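Glycoside Hydrolase (PDB 5T99) probably hydrolyses beta-galactosidic linkages as a family 2 glycoside hydrolase of an agarose-degrading pathway, and binds galacto-isofagomine in its active site. Local coordinates at residues E494-L507 with Q519-P533. Numbering follows the deposited sequence.
With GIF (D-galacto-isofagomine), chain C.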
loop_
_atom_site.group_PDB
_atom_site.type_symbol
_atom_site.label_atom_id
_atom_site.label_comp_id
_atom_site.label_asym_id
_atom_site.label_seq_id
_atom_site.Cartn_x
_atom_site.Cartn_y
_atom_site.Cartn_z
ATOM N N GLU A 494 14.326 6.227 3.073
ATOM C CA GLU A 494 13.960 5.287 4.139
ATOM C C GLU A 494 14.528 5.817 5.457
ATOM O O GLU A 494 15.709 6.186 5.522
ATOM C CB GLU A 494 14.475 3.884 3.816
ATOM C CG GLU A 494 13.505 2.762 4.104
ATOM C CD GLU A 494 14.129 1.402 3.842
ATOM O OE1 GLU A 494 14.219 1.019 2.663
ATOM O OE2 GLU A 494 14.530 0.713 4.819
ATOM N N THR A 495 13.695 5.911 6.493
ATOM C CA THR A 495 14.113 6.590 7.721
ATOM C C THR A 495 13.633 5.890 8.996
ATOM O O THR A 495 12.643 5.147 8.994
ATOM C CB THR A 495 13.671 8.075 7.734
ATOM O OG1 THR A 495 12.240 8.180 7.708
ATOM C CG2 THR A 495 14.233 8.828 6.536
ATOM N N SER A 496 14.367 6.167 10.070
ATOM C CA SER A 496 14.118 5.674 11.422
ATOM C C SER A 496 14.444 4.186 11.581
ATOM O O SER A 496 15.513 3.867 12.043
ATOM C CB SER A 496 12.698 6.010 11.918
ATOM O OG SER A 496 12.591 5.781 13.310
ATOM N N SER A 497 13.544 3.293 11.171
ATOM C CA SER A 497 13.595 1.858 11.537
ATOM C C SER A 497 13.588 1.592 13.061
ATOM O O SER A 497 14.019 0.534 13.521
ATOM C CB SER A 497 14.756 1.124 10.831
ATOM O OG SER A 497 14.296 0.480 9.656
ATOM N N CYS A 498 13.043 2.546 13.820
ATOM C CA CYS A 498 12.765 2.385 15.234
ATOM C C CYS A 498 11.721 1.280 15.365
ATOM O O CYS A 498 10.825 1.139 14.520
ATOM C CB CYS A 498 12.228 3.706 15.800
ATOM S SG CYS A 498 12.020 3.784 17.598
ATOM N N THR A 499 11.856 0.478 16.410
ATOM C CA THR A 499 10.968 -0.650 16.645
ATOM C C THR A 499 10.221 -0.481 17.962
ATOM O O THR A 499 10.742 0.115 18.914
ATOM C CB THR A 499 11.762 -1.967 16.666
ATOM O OG1 THR A 499 12.841 -1.862 17.605
ATOM C CG2 THR A 499 12.329 -2.249 15.295
ATOM N N SER A 500 9.009 -1.027 18.006
ATOM C CA SER A 500 8.205 -1.065 19.222
ATOM C C SER A 500 7.092 -2.100 19.107
ATOM O O SER A 500 6.707 -2.494 18.003
ATOM C CB SER A 500 7.615 0.309 19.531
ATOM O OG SER A 500 6.807 0.791 18.477
ATOM N N SER A 501 6.619 -2.572 20.256
ATOM C CA SER A 501 5.398 -3.377 20.339
ATOM C C SER A 501 4.327 -2.485 20.960
ATOM O O SER A 501 4.624 -1.733 21.893
ATOM C CB SER A 501 5.618 -4.624 21.198
ATOM O OG SER A 501 6.710 -5.408 20.725
ATOM N N ARG A 502 3.100 -2.561 20.435
ATOM C CA ARG A 502 1.974 -1.740 20.910
ATOM C C ARG A 502 1.713 -1.964 22.391
ATOM O O ARG A 502 1.524 -3.102 22.808
ATOM C CB ARG A 502 0.684 -2.082 20.139
ATOM C CG ARG A 502 -0.503 -1.180 20.482
ATOM C CD ARG A 502 -1.678 -1.381 19.532
ATOM N NE ARG A 502 -2.088 -2.778 19.468
ATOM C CZ ARG A 502 -2.778 -3.427 20.409
ATOM N NH1 ARG A 502 -3.175 -2.816 21.524
ATOM N NH2 ARG A 502 -3.077 -4.713 20.231
ATOM N N GLY A 503 1.700 -0.885 23.168
ATOM C CA GLY A 503 1.351 -0.945 24.583
ATOM C C GLY A 503 2.272 -1.749 25.498
ATOM O O GLY A 503 1.829 -2.223 26.538
ATOM N N VAL A 504 3.544 -1.891 25.119
ATOM C CA VAL A 504 4.525 -2.622 25.919
ATOM C C VAL A 504 5.620 -1.658 26.340
ATOM O O VAL A 504 6.262 -1.052 25.500
ATOM C CB VAL A 504 5.129 -3.810 25.142
ATOM C CG1 VAL A 504 6.204 -4.512 25.968
ATOM C CG2 VAL A 504 4.031 -4.792 24.750
ATOM N N TYR A 505 5.810 -1.525 27.650
ATOM C CA TYR A 505 6.830 -0.659 28.243
ATOM C C TYR A 505 7.664 -1.519 29.186
ATOM O O TYR A 505 7.111 -2.313 29.976
ATOM C CB TYR A 505 6.168 0.500 29.002
ATOM C CG TYR A 505 5.073 1.131 28.201
ATOM C CD1 TYR A 505 5.354 2.130 27.273
ATOM C CD2 TYR A 505 3.759 0.683 28.315
ATOM C CE1 TYR A 505 4.351 2.691 26.514
ATOM C CE2 TYR A 505 2.744 1.235 27.551
ATOM C CZ TYR A 505 3.048 2.235 26.651
ATOM O OH TYR A 505 2.044 2.784 25.893
ATOM N N HIS A 506 8.985 -1.373 29.089
ATOM C CA HIS A 506 9.926 -2.152 29.904
ATOM C C HIS A 506 10.631 -1.210 30.872
ATOM O O HIS A 506 11.470 -0.402 30.451
ATOM C CB HIS A 506 10.949 -2.870 29.012
ATOM C CG HIS A 506 10.389 -4.046 28.277
ATOM N ND1 HIS A 506 10.885 -4.471 27.063
ATOM C CD2 HIS A 506 9.364 -4.881 28.578
ATOM C CE1 HIS A 506 10.201 -5.526 26.656
ATOM N NE2 HIS A 506 9.272 -5.794 27.557
ATOM N N LEU A 507 10.281 -1.317 32.158
ATOM C CA LEU A 507 10.764 -0.399 33.200
ATOM C C LEU A 507 11.599 -1.130 34.279
ATOM O O LEU A 507 11.043 -1.968 35.001
ATOM C CB LEU A 507 9.567 0.326 33.835
ATOM C CG LEU A 507 8.806 1.284 32.899
ATOM C CD1 LEU A 507 7.567 1.873 33.564
ATOM C CD2 LEU A 507 9.712 2.403 32.397
ATOM N N GLN A 519 9.368 -8.766 23.053
ATOM C CA GLN A 519 8.698 -7.574 22.592
ATOM C C GLN A 519 9.707 -6.428 22.784
ATOM O O GLN A 519 10.759 -6.616 23.418
ATOM C CB GLN A 519 7.439 -7.329 23.431
ATOM C CG GLN A 519 6.407 -8.461 23.406
ATOM C CD GLN A 519 5.722 -8.646 22.052
ATOM O OE1 GLN A 519 5.698 -7.736 21.219
ATOM N NE2 GLN A 519 5.148 -9.823 21.836
ATOM N N VAL A 520 9.379 -5.252 22.249
ATOM C CA VAL A 520 10.256 -4.082 22.294
ATOM C C VAL A 520 9.533 -2.905 22.949
ATOM O O VAL A 520 8.325 -2.697 22.740
ATOM C CB VAL A 520 10.709 -3.671 20.872
ATOM C CG1 VAL A 520 11.769 -2.573 20.937
ATOM C CG2 VAL A 520 11.208 -4.887 20.098
ATOM N N THR A 521 10.289 -2.123 23.720
ATOM C CA THR A 521 9.753 -0.960 24.444
ATOM C C THR A 521 9.070 0.067 23.509
ATOM O O THR A 521 9.652 0.493 22.492
ATOM C CB THR A 521 10.840 -0.273 25.322
ATOM O OG1 THR A 521 10.235 0.685 26.201
ATOM C CG2 THR A 521 11.907 0.418 24.481
ATOM N N SER A 522 7.839 0.446 23.880
ATOM C CA SER A 522 7.063 1.494 23.187
ATOM C C SER A 522 7.438 2.924 23.628
ATOM O O SER A 522 6.736 3.889 23.290
ATOM C CB SER A 522 5.553 1.240 23.363
ATOM O OG SER A 522 4.771 1.967 22.435
ATOM N N TYR A 523 8.541 3.066 24.373
ATOM C CA TYR A 523 9.200 4.371 24.528
ATOM C C TYR A 523 9.945 4.817 23.239
ATOM O O TYR A 523 10.407 5.954 23.170
ATOM C CB TYR A 523 10.145 4.379 25.755
ATOM C CG TYR A 523 9.439 4.517 27.095
ATOM C CD1 TYR A 523 8.988 5.759 27.533
ATOM C CD2 TYR A 523 9.229 3.411 27.931
ATOM C CE1 TYR A 523 8.347 5.910 28.754
ATOM C CE2 TYR A 523 8.588 3.549 29.162
ATOM C CZ TYR A 523 8.147 4.803 29.569
ATOM O OH TYR A 523 7.504 4.962 30.774
ATOM N N ASP A 524 10.059 3.932 22.240
ATOM C CA ASP A 524 10.615 4.256 20.913
ATOM C C ASP A 524 12.050 4.768 20.997
ATOM O O ASP A 524 12.346 5.928 20.674
ATOM C CB ASP A 524 9.702 5.219 20.127
ATOM C CG ASP A 524 8.387 4.570 19.717
ATOM O OD1 ASP A 524 8.400 3.400 19.278
ATOM O OD2 ASP A 524 7.329 5.222 19.816
ATOM N N LEU A 525 12.907 3.869 21.483
ATOM C CA LEU A 525 14.356 4.045 21.577
ATOM C C LEU A 525 15.171 3.003 20.769
ATOM O O LEU A 525 16.279 3.302 20.322
ATOM C CB LEU A 525 14.792 3.945 23.050
ATOM C CG LEU A 525 14.506 5.045 24.088
ATOM C CD1 LEU A 525 14.257 6.406 23.457
ATOM C CD2 LEU A 525 13.371 4.667 25.022
ATOM N N ILE A 526 14.634 1.797 20.589
ATOM C CA ILE A 526 15.413 0.640 20.155
ATOM C C ILE A 526 15.215 0.392 18.658
ATOM O O ILE A 526 14.151 0.678 18.113
ATOM C CB ILE A 526 14.982 -0.628 20.952
ATOM C CG1 ILE A 526 15.112 -0.404 22.474
ATOM C CG2 ILE A 526 15.748 -1.871 20.504
ATOM C CD1 ILE A 526 16.483 0.031 22.957
ATOM N N GLY A 527 16.255 -0.141 18.013
ATOM C CA GLY A 527 16.165 -0.671 16.649
ATOM C C GLY A 527 17.444 -1.395 16.236
ATOM O O GLY A 527 18.372 -1.477 17.027
ATOM N N PRO A 528 17.506 -1.917 14.992
ATOM C CA PRO A 528 18.762 -2.454 14.431
ATOM C C PRO A 528 19.906 -1.426 14.393
ATOM O O PRO A 528 19.692 -0.253 14.708
ATOM C CB PRO A 528 18.366 -2.878 13.005
ATOM C CG PRO A 528 17.053 -2.213 12.727
ATOM C CD PRO A 528 16.376 -2.071 14.053
ATOM N N LYS A 529 21.103 -1.864 13.999
ATOM C CA LYS A 529 22.331 -1.050 14.101
ATOM C C LYS A 529 22.238 0.321 13.411
ATOM O O LYS A 529 22.772 1.301 13.902
ATOM C CB LYS A 529 23.545 -1.827 13.557
ATOM N N TRP A 530 21.519 0.376 12.294
ATOM C CA TRP A 530 21.359 1.602 11.488
ATOM C C TRP A 530 20.155 2.448 11.919
ATOM O O TRP A 530 19.935 3.534 11.377
ATOM C CB TRP A 530 21.203 1.241 10.003
ATOM C CG TRP A 530 20.097 0.255 9.747
ATOM C CD1 TRP A 530 18.772 0.533 9.506
ATOM C CD2 TRP A 530 20.213 -1.178 9.743
ATOM N NE1 TRP A 530 18.065 -0.638 9.339
ATOM C CE2 TRP A 530 18.920 -1.701 9.478
ATOM C CE3 TRP A 530 21.289 -2.071 9.930
ATOM C CZ2 TRP A 530 18.672 -3.082 9.388
ATOM C CZ3 TRP A 530 21.043 -3.448 9.860
ATOM C CH2 TRP A 530 19.738 -3.939 9.590
ATOM N N ALA A 531 19.371 1.952 12.871
ATOM C CA ALA A 531 18.138 2.602 13.250
ATOM C C ALA A 531 18.386 3.783 14.171
ATOM O O ALA A 531 19.487 3.976 14.686
ATOM C CB ALA A 531 17.190 1.608 13.900
ATOM N N TYR A 532 17.341 4.579 14.352
ATOM C CA TYR A 532 17.371 5.721 15.255
ATOM C C TYR A 532 15.943 6.201 15.483
ATOM O O TYR A 532 15.078 5.961 14.638
ATOM C CB TYR A 532 18.231 6.858 14.677
ATOM C CG TYR A 532 17.939 7.177 13.227
ATOM C CD1 TYR A 532 16.951 8.097 12.885
ATOM C CD2 TYR A 532 18.640 6.557 12.198
ATOM C CE1 TYR A 532 16.671 8.393 11.564
ATOM C CE2 TYR A 532 18.368 6.849 10.863
ATOM C CZ TYR A 532 17.373 7.771 10.554
ATOM O OH TYR A 532 17.065 8.079 9.249
ATOM N N PRO A 533 15.681 6.886 16.612
ATOM C CA PRO A 533 14.305 7.324 16.867
ATOM C C PRO A 533 13.853 8.409 15.885
ATOM O O PRO A 533 14.692 9.098 15.332
ATOM C CB PRO A 533 14.355 7.891 18.299
ATOM C CG PRO A 533 15.682 7.503 18.847
ATOM C CD PRO A 533 16.598 7.338 17.671
HETATM C C GIF C . 15.204 -2.206 3.536
HETATM N N GIF C . 15.950 -1.404 4.493
HETATM O O GIF C . 15.415 -2.016 8.820
HETATM C C1 GIF C . 13.899 -2.670 4.151
HETATM O O1 GIF C . 14.872 -4.494 5.377
HETATM C C2 GIF C . 14.117 -3.293 5.528
HETATM O O2 GIF C . 13.289 -3.628 3.288
HETATM C C3 GIF C . 14.849 -2.340 6.468
HETATM C C4 GIF C . 16.165 -1.883 5.847
HETATM C C5 GIF C . 15.104 -3.001 7.824
HETATM O O HOH W 1 5.723 3.083 20.021
HETATM O O HOH W 2 2.277 1.679 21.821
#
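Ile526 O takes two hydrogen bonds from Thr499. Thr499 N donates to Ile526 O at 2.9 Å, nearly in line with the C=O bond, while Thr499 OG1 donates from above the carbonyl plane. Thr499 OG1 can reach it because it sits between its own backbone N and carbonyl carbon (chi1 53°).

Ser501 OG has two partners. Ser501 OG donates to Gln519 OE1 at 2.6 Å, in the amide plane and on a lone pair, and accepts the N-H of Val520. Ser501 N returns a bond to Val520 O, so backbone and side chain together fix this pairing. At the end of the type II turn 501-504, Val504 O accepts from Ser522 N at 2.7 Å. Two waters extend the polar network. One links Ser500 OG, Ser522 OG and Asp524 OD2; the other joins Ser522 OG to Gly503 N. Arg599 forms a salt bridge with Asp524 and also meets Ser500, while Ser522 meets Asp598.

Apolar contact closes the far end. Tyr505 turns its ring edge toward the face of Tyr523, with the planes at 74°. Leu507 CD2 crosses to Tyr523 CE2 at 3.6 Å.

Near the barrel, Ser496 O accepts from Tyr532 N, and Ser496 OG donates to Tyr532 O at 2.8 Å. Ser496 CA lies over one face of the Tyr532 ring.

Next to this clasp, Ser497 OG and Trp530 NE1 both bond GIF O, at 2.9 and 3.0 Å. The ligand oxygen lies in the plane of the indole at its edge. Glu494 OE2 accepts from GIF N at 2.6 Å. Tyr473 OH bonds both Glu494 OE2 and Ser497 OG. Glu494 sits near the end of barrel strand 490-495, as active-site glutamates do in family 2 TIM barrels, and the loop that follows brings Ser497 and Trp530 to the galacto-isofagomine.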